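Local coordinates for YJHT (Escherichia coli, PDB 2UVK), which converts the alpha-anomer of N-acetylneuraminate to the beta-anomer, speeding the mutarotation of sialic acid as a homodimeric periplasmic beta-propeller of kelch repeats, at residues Pro9-Thr14 against Gly323-Gly328; Gly193-Asn198 against Gly246-Ser251; Gly242-Phe247 against Arg307-Ser312. All blocks are in the same frame, centred on the assembly; numbering follows the deposited sequence. Where two conformers were deposited one is given.

Six four-stranded antiparallel sheets form the propeller, and each contact joins neighbouring blades near its middle. Contact 1 pairs segment 9-14, which leads into strand 14-18 of the first blade, with segment 323-328 of the last, 309 residues on at the closest ends, so it spans nearly the whole chain and encloses the other two contacts. Within it, contact 2 closes a shorter loop from strand 195-199 to strand 247-251. Contact 3 overlaps the second segment of contact 2 at Gly-246 and Phe-247, and closes a further loop to segment 307-312, at the start of strand 311-315. Probable hydrogen bonds join the contacts: Gly-245 N to Gly-193 O, and Glu-325 N to Ala-308 O.

Contact 1. Residues Pro9-Thr14 against Gly323-Gly328; sequences PFKSGT and GGETAG
Phe-10 and Gly-324 are joined by the one backbone hydrogen bond between the segments. Gly-324 N gives its proton to Phe-10 O at 2.8 Å; the bond is nearly straight at hydrogen (167°), but the donor stands tilted 30° from the carbonyl plane. The same oxygen takes a CA-H...O contact from Gly-323 CA at 3.5 Å, so it has one firm donor and a weaker C-H neighbour from the two glycines. A side chain on Gly-323 would run into this carbonyl, and the backbone angles of Gly-324 also call for glycine.

Van der Waals contact comes from the methylenes of Lys-11. Its chi1 of 68° sets CG between the backbone N and the carbonyl carbon, and the chain then runs out extended, slanting across the side chain of Glu-325. Lys-11 CD touches Glu-325 CG at 3.9 Å, carbon on carbon, and approaches Glu-325 OE1 to 3.5 Å, while Lys-11 CB rests 3.5 Å from Gly-324 O.

The charged ends come near without pairing directly: Lys-11 NZ is 4.0 Å from Glu-325 OE1, beyond a salt bridge. The ammonium is instead hydrogen-bonded to Gly-329 O, and Glu-325 OE2 to Tyr-285 OH.

The 9-14 segment leads into strand 14-18 of the first blade, whereas 323-328 follows strand 318-322 of the last, so the contact helps close the ring of the propeller, where its two ends meet. Between these two segments the chemistry is one short, nearly straight backbone bond plus methylene packing, with the lysine charge probably adding a modest electrostatic pull on the buried carboxylate.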
loop_
_atom_site.group_PDB
_atom_site.type_symbol
_atom_site.label_atom_id
_atom_site.label_comp_id
_atom_site.label_asym_id
_atom_site.label_seq_id
_atom_site.Cartn_x
_atom_site.Cartn_y
_atom_site.Cartn_z
ATOM N N PRO B 9 8.614 -18.271 27.262
ATOM C CA PRO B 9 8.645 -18.849 25.906
ATOM C C PRO B 9 8.469 -17.759 24.866
ATOM O O PRO B 9 7.653 -16.871 25.040
ATOM C CB PRO B 9 7.462 -19.824 25.906
ATOM C CG PRO B 9 7.267 -20.169 27.376
ATOM C CD PRO B 9 7.593 -18.927 28.107
ATOM N N PHE B 10 9.273 -17.812 23.801
ATOM C CA PHE B 10 9.554 -16.624 22.997
ATOM C C PHE B 10 9.499 -16.889 21.492
ATOM O O PHE B 10 10.518 -17.164 20.846
ATOM C CB PHE B 10 10.932 -16.070 23.412
ATOM C CG PHE B 10 11.322 -14.813 22.705
ATOM C CD1 PHE B 10 12.546 -14.726 22.039
ATOM C CD2 PHE B 10 10.513 -13.695 22.733
ATOM C CE1 PHE B 10 12.906 -13.579 21.366
ATOM C CE2 PHE B 10 10.885 -12.544 22.076
ATOM C CZ PHE B 10 12.107 -12.496 21.383
ATOM N N LYS B 11 8.305 -16.771 20.926
ATOM C CA LYS B 11 8.098 -16.936 19.490
ATOM C C LYS B 11 7.516 -15.674 18.895
ATOM O O LYS B 11 6.825 -14.927 19.587
ATOM C CB LYS B 11 7.167 -18.123 19.189
ATOM C CG LYS B 11 5.695 -17.953 19.629
ATOM C CD LYS B 11 4.896 -19.190 19.287
ATOM C CE LYS B 11 3.463 -19.029 19.741
ATOM N NZ LYS B 11 2.585 -20.206 19.392
ATOM N N SER B 12 7.796 -15.432 17.613
ATOM C CA SER B 12 7.236 -14.310 16.878
ATOM C C SER B 12 7.695 -12.945 17.371
ATOM O O SER B 12 7.113 -11.913 17.002
ATOM C CB SER B 12 5.699 -14.375 16.877
ATOM O OG SER B 12 5.252 -15.704 16.667
ATOM N N GLY B 13 8.790 -12.937 18.144
ATOM C CA GLY B 13 9.328 -11.709 18.711
ATOM C C GLY B 13 10.343 -11.061 17.798
ATOM O O GLY B 13 10.493 -11.466 16.639
ATOM N N THR B 14 11.093 -10.119 18.354
ATOM C CA THR B 14 12.105 -9.414 17.585
ATOM C C THR B 14 13.286 -9.113 18.505
ATOM O O THR B 14 13.210 -9.310 19.693
ATOM C CB THR B 14 11.534 -8.132 16.954
ATOM O OG1 THR B 14 12.507 -7.515 16.095
ATOM C CG2 THR B 14 11.042 -7.144 17.999
ATOM N N GLY B 323 15.056 -18.362 20.825
ATOM C CA GLY B 323 13.620 -18.696 20.871
ATOM C C GLY B 323 13.103 -19.282 19.573
ATOM O O GLY B 323 13.824 -19.910 18.808
ATOM N N GLY B 324 11.827 -19.067 19.340
ATOM C CA GLY B 324 11.140 -19.634 18.210
ATOM C C GLY B 324 9.970 -20.516 18.608
ATOM O O GLY B 324 9.614 -20.584 19.772
ATOM N N GLU B 325 9.429 -21.191 17.613
ATOM C CA GLU B 325 8.276 -22.080 17.718
ATOM C C GLU B 325 8.693 -23.425 17.117
ATOM O O GLU B 325 9.423 -23.476 16.118
ATOM C CB GLU B 325 7.148 -21.451 16.895
ATOM C CG GLU B 325 5.798 -22.131 16.890
ATOM C CD GLU B 325 4.913 -21.497 15.852
ATOM O OE1 GLU B 325 4.675 -20.282 15.942
ATOM O OE2 GLU B 325 4.482 -22.197 14.922
ATOM N N THR B 326 8.235 -24.517 17.731
ATOM C CA THR B 326 8.544 -25.864 17.286
ATOM C C THR B 326 7.215 -26.584 16.952
ATOM O O THR B 326 6.174 -25.955 16.919
ATOM C CB THR B 326 9.409 -26.596 18.357
ATOM O OG1 THR B 326 8.697 -26.666 19.603
ATOM C CG2 THR B 326 10.743 -25.860 18.594
ATOM N N ALA B 327 7.271 -27.878 16.656
ATOM C CA ALA B 327 6.061 -28.677 16.341
ATOM C C ALA B 327 4.909 -28.423 17.322
ATOM O O ALA B 327 5.120 -28.307 18.516
ATOM C CB ALA B 327 6.401 -30.144 16.313
ATOM N N GLY B 328 3.688 -28.319 16.797
ATOM C CA GLY B 328 2.499 -28.023 17.630
ATOM C C GLY B 328 2.360 -26.551 17.987
ATOM O O GLY B 328 1.531 -26.178 18.829
#

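Contact 2. Residues Gly193-Asn198 against Gly246-Ser251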
loop_
_atom_site.group_PDB
_atom_site.type_symbol
_atom_site.label_atom_id
_atom_site.label_comp_id
_atom_site.label_asym_id
_atom_site.label_seq_id
_atom_site.Cartn_x
_atom_site.Cartn_y
_atom_site.Cartn_z
ATOM N N GLY B 193 7.671 -12.998 5.793
ATOM C CA GLY B 193 8.410 -14.007 6.522
ATOM C C GLY B 193 9.689 -14.514 5.873
ATOM O O GLY B 193 10.190 -15.576 6.229
ATOM N N ALA B 194 10.247 -13.731 4.953
ATOM C CA ALA B 194 11.590 -14.026 4.447
ATOM C C ALA B 194 12.583 -13.796 5.598
ATOM O O ALA B 194 12.272 -13.084 6.582
ATOM C CB ALA B 194 11.939 -13.156 3.251
ATOM N N ALA B 195 13.739 -14.439 5.492
ATOM C CA ALA B 195 14.851 -14.202 6.389
ATOM C C ALA B 195 15.788 -13.240 5.685
ATOM O O ALA B 195 16.028 -13.388 4.481
ATOM C CB ALA B 195 15.551 -15.493 6.727
ATOM N N VAL B 196 16.294 -12.251 6.401
ATOM C CA VAL B 196 17.248 -11.273 5.827
ATOM C C VAL B 196 18.639 -11.413 6.431
ATOM O O VAL B 196 18.786 -11.682 7.616
ATOM C CB VAL B 196 16.738 -9.825 5.985
ATOM C CG1 VAL B 196 16.553 -9.451 7.443
ATOM C CG2 VAL B 196 17.664 -8.799 5.289
ATOM N N VAL B 197 19.663 -11.250 5.580
ATOM C CA VAL B 197 21.036 -11.082 6.046
ATOM C C VAL B 197 21.659 -9.915 5.284
ATOM O O VAL B 197 21.439 -9.792 4.088
ATOM C CB VAL B 197 21.911 -12.353 5.849
ATOM C CG1 VAL B 197 23.357 -12.089 6.340
ATOM C CG2 VAL B 197 21.344 -13.535 6.576
ATOM N N ASN B 198 22.411 -9.071 5.992
ATOM C CA ASN B 198 23.104 -7.925 5.398
ATOM C C ASN B 198 24.594 -7.999 5.738
ATOM O O ASN B 198 24.959 -8.284 6.864
ATOM C CB ASN B 198 22.558 -6.596 5.956
ATOM C CG ASN B 198 23.454 -5.414 5.617
ATOM O OD1 ASN B 198 24.306 -4.994 6.437
ATOM N ND2 ASN B 198 23.306 -4.893 4.400
ATOM N N GLY B 246 12.257 -18.691 8.679
ATOM C CA GLY B 246 13.585 -19.245 8.886
ATOM C C GLY B 246 14.558 -18.273 9.549
ATOM O O GLY B 246 14.298 -17.074 9.658
ATOM N N PHE B 247 15.700 -18.824 9.964
ATOM C CA PHE B 247 16.782 -18.090 10.626
ATOM C C PHE B 247 17.961 -17.909 9.684
ATOM O O PHE B 247 18.250 -18.785 8.854
ATOM C CB PHE B 247 17.253 -18.868 11.849
ATOM C CG PHE B 247 16.174 -19.103 12.866
ATOM C CD1 PHE B 247 15.993 -18.222 13.925
ATOM C CD2 PHE B 247 15.360 -20.223 12.777
ATOM C CE1 PHE B 247 15.005 -18.447 14.845
ATOM C CE2 PHE B 247 14.360 -20.419 13.699
ATOM C CZ PHE B 247 14.211 -19.547 14.739
ATOM N N ALA B 248 18.677 -16.796 9.831
ATOM C CA ALA B 248 19.782 -16.555 8.883
ATOM C C ALA B 248 20.825 -15.608 9.410
ATOM O O ALA B 248 20.539 -14.721 10.206
ATOM C CB ALA B 248 19.244 -16.066 7.559
ATOM N N GLY B 249 22.070 -15.865 9.014
ATOM C CA GLY B 249 23.165 -15.018 9.390
ATOM C C GLY B 249 24.355 -15.320 8.511
ATOM O O GLY B 249 24.275 -16.082 7.553
ATOM N N ILE B 250 25.461 -14.676 8.817
ATOM C CA ILE B 250 26.632 -14.844 7.982
ATOM C C ILE B 250 27.712 -15.317 8.912
ATOM O O ILE B 250 27.778 -14.885 10.062
ATOM C CB ILE B 250 26.959 -13.534 7.202
ATOM C CG1 ILE B 250 28.066 -13.772 6.172
ATOM C CG2 ILE B 250 27.273 -12.391 8.158
ATOM C CD1 ILE B 250 27.929 -12.889 4.939
ATOM N N SER B 251 28.517 -16.258 8.433
ATOM C CA SER B 251 29.600 -16.815 9.227
ATOM C C SER B 251 30.815 -16.851 8.331
ATOM O O SER B 251 30.891 -17.662 7.406
ATOM C CB SER B 251 29.247 -18.211 9.731
ATOM O OG SER B 251 30.160 -18.654 10.716
HETATM O O HOH W 1 12.243 -17.589 5.870
HETATM O O HOH W 2 12.127 -15.301 8.944
HETATM O O HOH W 3 18.056 -13.410 9.694
#
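Val-197 has CG1 opposite the backbone N (chi1 179°), which leaves CG2 on the N side, and this puts both methyls against the neighbouring strand. CG2 of Val-197 presses on Ala-248 CB at 3.4 Å, tighter than usual van der Waals contact, and lies equally close to Gly-249 N. The other methyl, CG1, meets Ile-250 CB at 4.0 Å, the two branched side chains slanting past each other. Ala-195 CB adds a methyl-to-methyl touch on Ala-248 CB at 3.8 Å. An alanine in place of Val-197 would probably open a gap beside Ala-248 and take from Ile-250 its methyl contact with strand 195-198.

These are the first strands of adjacent blades in the kelch propeller. Strands 195-198 and 247-251 run nearly parallel, their axes 19° apart and 6.1 Å at closest approach, yet they share no direct backbone bond. Water joins them instead. One molecule donates to Gly-193 O (2.9 Å) and accepts from Gly-246 N; another donates to both Val-196 O and Ala-248 O, spending its two protons on two carbonyls. Leu-255 of strand 254-262 also packs on Val-197 and Ile-250.

Chemically, then, the blades are held by close-fitting small apolar groups on one part of the interface and by water on another, each strand keeping its own sheet's backbone bonds, such as Val-197 with Trp-204.

Contact 3. Residues Gly242-Phe247 against Arg307-Ser312; sequences GVAGGF and RAYGVS
Gly-245 O takes the N-H of Tyr-309 at 2.9 Å, in the carbonyl plane on a lone pair, with a near-straight 164° at hydrogen. A water bound by Gly-310 N probably donates to the same oxygen. In the conformer described, one of two deposited, the Tyr-309 ring lies under Gly-245 CA: a CH-pi contact 3.8 Å from the ring centroid and 19° off its normal. A side chain on Gly-245 would clash with this ring.

Phe-247 makes the most extensive contact of the segment. Its chi1 of -59° keeps CG beside the backbone N, sending the ring among Arg-307, Gly-310 and Ser-312. Phe-247 CZ meets Arg-307 CD at 3.6 Å, the side chains crossing at about a right angle, and CE1 reaches Gly-310 CA at 3.5 Å. Ser-312 OG sits at the edge of the Phe-247 ring, near its plane, 3.3 Å from Phe-247 CB.

In the kelch propeller these loops lead into strands 247-251 and 311-315, the first strands of neighbouring blades. Ser-312 OG is hydrogen-bonded to Ala-248 N.

Further out, a salt bridge to Asp-334 and a hydrogen bond to Gly-323 O fix the Arg-307 guanidinium. Ala-244 lies about 4 Å, side chain to side chain, from Glu-209, the predicted proton acceptor.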
loop_
_atom_site.group_PDB
_atom_site.type_symbol
_atom_site.label_atom_id
_atom_site.label_comp_id
_atom_site.label_asym_id
_atom_site.label_seq_id
_atom_site.Cartn_x
_atom_site.Cartn_y
_atom_site.Cartn_z
ATOM N N GLY B 242 10.001 -24.257 -0.143
ATOM C CA GLY B 242 10.430 -23.078 0.613
ATOM C C GLY B 242 9.876 -23.151 2.018
ATOM O O GLY B 242 9.064 -24.007 2.345
ATOM N N VAL B 243 10.391 -22.262 2.862
ATOM C CA VAL B 243 9.866 -22.071 4.214
ATOM C C VAL B 243 9.571 -20.597 4.428
ATOM O O VAL B 243 9.922 -19.740 3.623
ATOM C CB VAL B 243 10.864 -22.545 5.298
ATOM C CG1 VAL B 243 11.113 -24.045 5.173
ATOM C CG2 VAL B 243 12.153 -21.735 5.226
ATOM N N ALA B 244 8.929 -20.306 5.548
ATOM C CA ALA B 244 8.859 -18.953 6.047
ATOM C C ALA B 244 9.261 -18.969 7.532
ATOM O O ALA B 244 9.205 -20.002 8.191
ATOM C CB ALA B 244 7.496 -18.366 5.856
ATOM N N GLY B 245 9.700 -17.826 8.043
ATOM C CA GLY B 245 10.136 -17.758 9.422
ATOM C C GLY B 245 11.428 -18.492 9.710
ATOM O O GLY B 245 11.691 -18.883 10.843
ATOM N N GLY B 246 12.257 -18.691 8.679
ATOM C CA GLY B 246 13.585 -19.245 8.886
ATOM C C GLY B 246 14.558 -18.273 9.549
ATOM O O GLY B 246 14.298 -17.074 9.658
ATOM N N PHE B 247 15.700 -18.824 9.964
ATOM C CA PHE B 247 16.782 -18.090 10.626
ATOM C C PHE B 247 17.961 -17.909 9.684
ATOM O O PHE B 247 18.250 -18.785 8.854
ATOM C CB PHE B 247 17.253 -18.868 11.849
ATOM C CG PHE B 247 16.174 -19.103 12.866
ATOM C CD1 PHE B 247 15.993 -18.222 13.925
ATOM C CD2 PHE B 247 15.360 -20.223 12.777
ATOM C CE1 PHE B 247 15.005 -18.447 14.845
ATOM C CE2 PHE B 247 14.360 -20.419 13.699
ATOM C CZ PHE B 247 14.211 -19.547 14.739
ATOM N N ARG B 307 12.325 -25.657 13.884
ATOM C CA ARG B 307 12.165 -24.378 14.578
ATOM C C ARG B 307 11.936 -23.282 13.544
ATOM O O ARG B 307 12.589 -23.281 12.503
ATOM C CB ARG B 307 13.420 -24.052 15.405
ATOM C CG ARG B 307 13.311 -22.825 16.294
ATOM C CD ARG B 307 14.676 -22.398 16.831
ATOM N NE ARG B 307 15.265 -23.420 17.686
ATOM C CZ ARG B 307 15.576 -23.287 18.983
ATOM N NH1 ARG B 307 15.420 -22.146 19.643
ATOM N NH2 ARG B 307 16.108 -24.317 19.619
ATOM N N ALA B 308 11.033 -22.365 13.850
ATOM C CA ALA B 308 10.733 -21.202 13.033
ATOM C C ALA B 308 10.333 -20.044 13.948
ATOM O O ALA B 308 10.063 -20.248 15.146
ATOM C CB ALA B 308 9.609 -21.515 12.035
ATOM N N TYR B 309 10.292 -18.843 13.380
ATOM C CA TYR B 309 9.755 -17.654 14.048
ATOM C C TYR B 309 10.374 -17.381 15.405
ATOM O O TYR B 309 9.707 -17.333 16.447
ATOM C CB TYR B 309 8.234 -17.732 14.141
ATOM C CG TYR B 309 7.591 -17.821 12.779
ATOM C CD1 TYR B 309 7.541 -16.713 11.942
ATOM C CD2 TYR B 309 7.070 -19.024 12.310
ATOM C CE1 TYR B 309 6.967 -16.800 10.678
ATOM C CE2 TYR B 309 6.482 -19.115 11.055
ATOM C CZ TYR B 309 6.433 -18.000 10.246
ATOM O OH TYR B 309 5.859 -18.058 8.989
ATOM N N GLY B 310 11.687 -17.234 15.363
ATOM C CA GLY B 310 12.477 -16.712 16.482
ATOM C C GLY B 310 13.286 -15.501 16.046
ATOM O O GLY B 310 12.936 -14.806 15.107
ATOM N N VAL B 311 14.338 -15.235 16.813
ATOM C CA VAL B 311 15.250 -14.124 16.546
ATOM C C VAL B 311 16.627 -14.621 16.053
ATOM O O VAL B 311 17.135 -15.586 16.570
ATOM C CB VAL B 311 15.409 -13.235 17.796
ATOM C CG1 VAL B 311 16.561 -12.226 17.627
ATOM C CG2 VAL B 311 14.073 -12.554 18.117
ATOM N N SER B 312 17.108 -14.012 14.980
ATOM C CA SER B 312 18.433 -14.302 14.408
ATOM C C SER B 312 19.315 -13.082 14.626
ATOM O O SER B 312 18.912 -11.986 14.262
ATOM C CB SER B 312 18.322 -14.502 12.891
ATOM O OG SER B 312 17.710 -15.698 12.516
HETATM O O HOH W 4 12.755 -16.840 12.593
#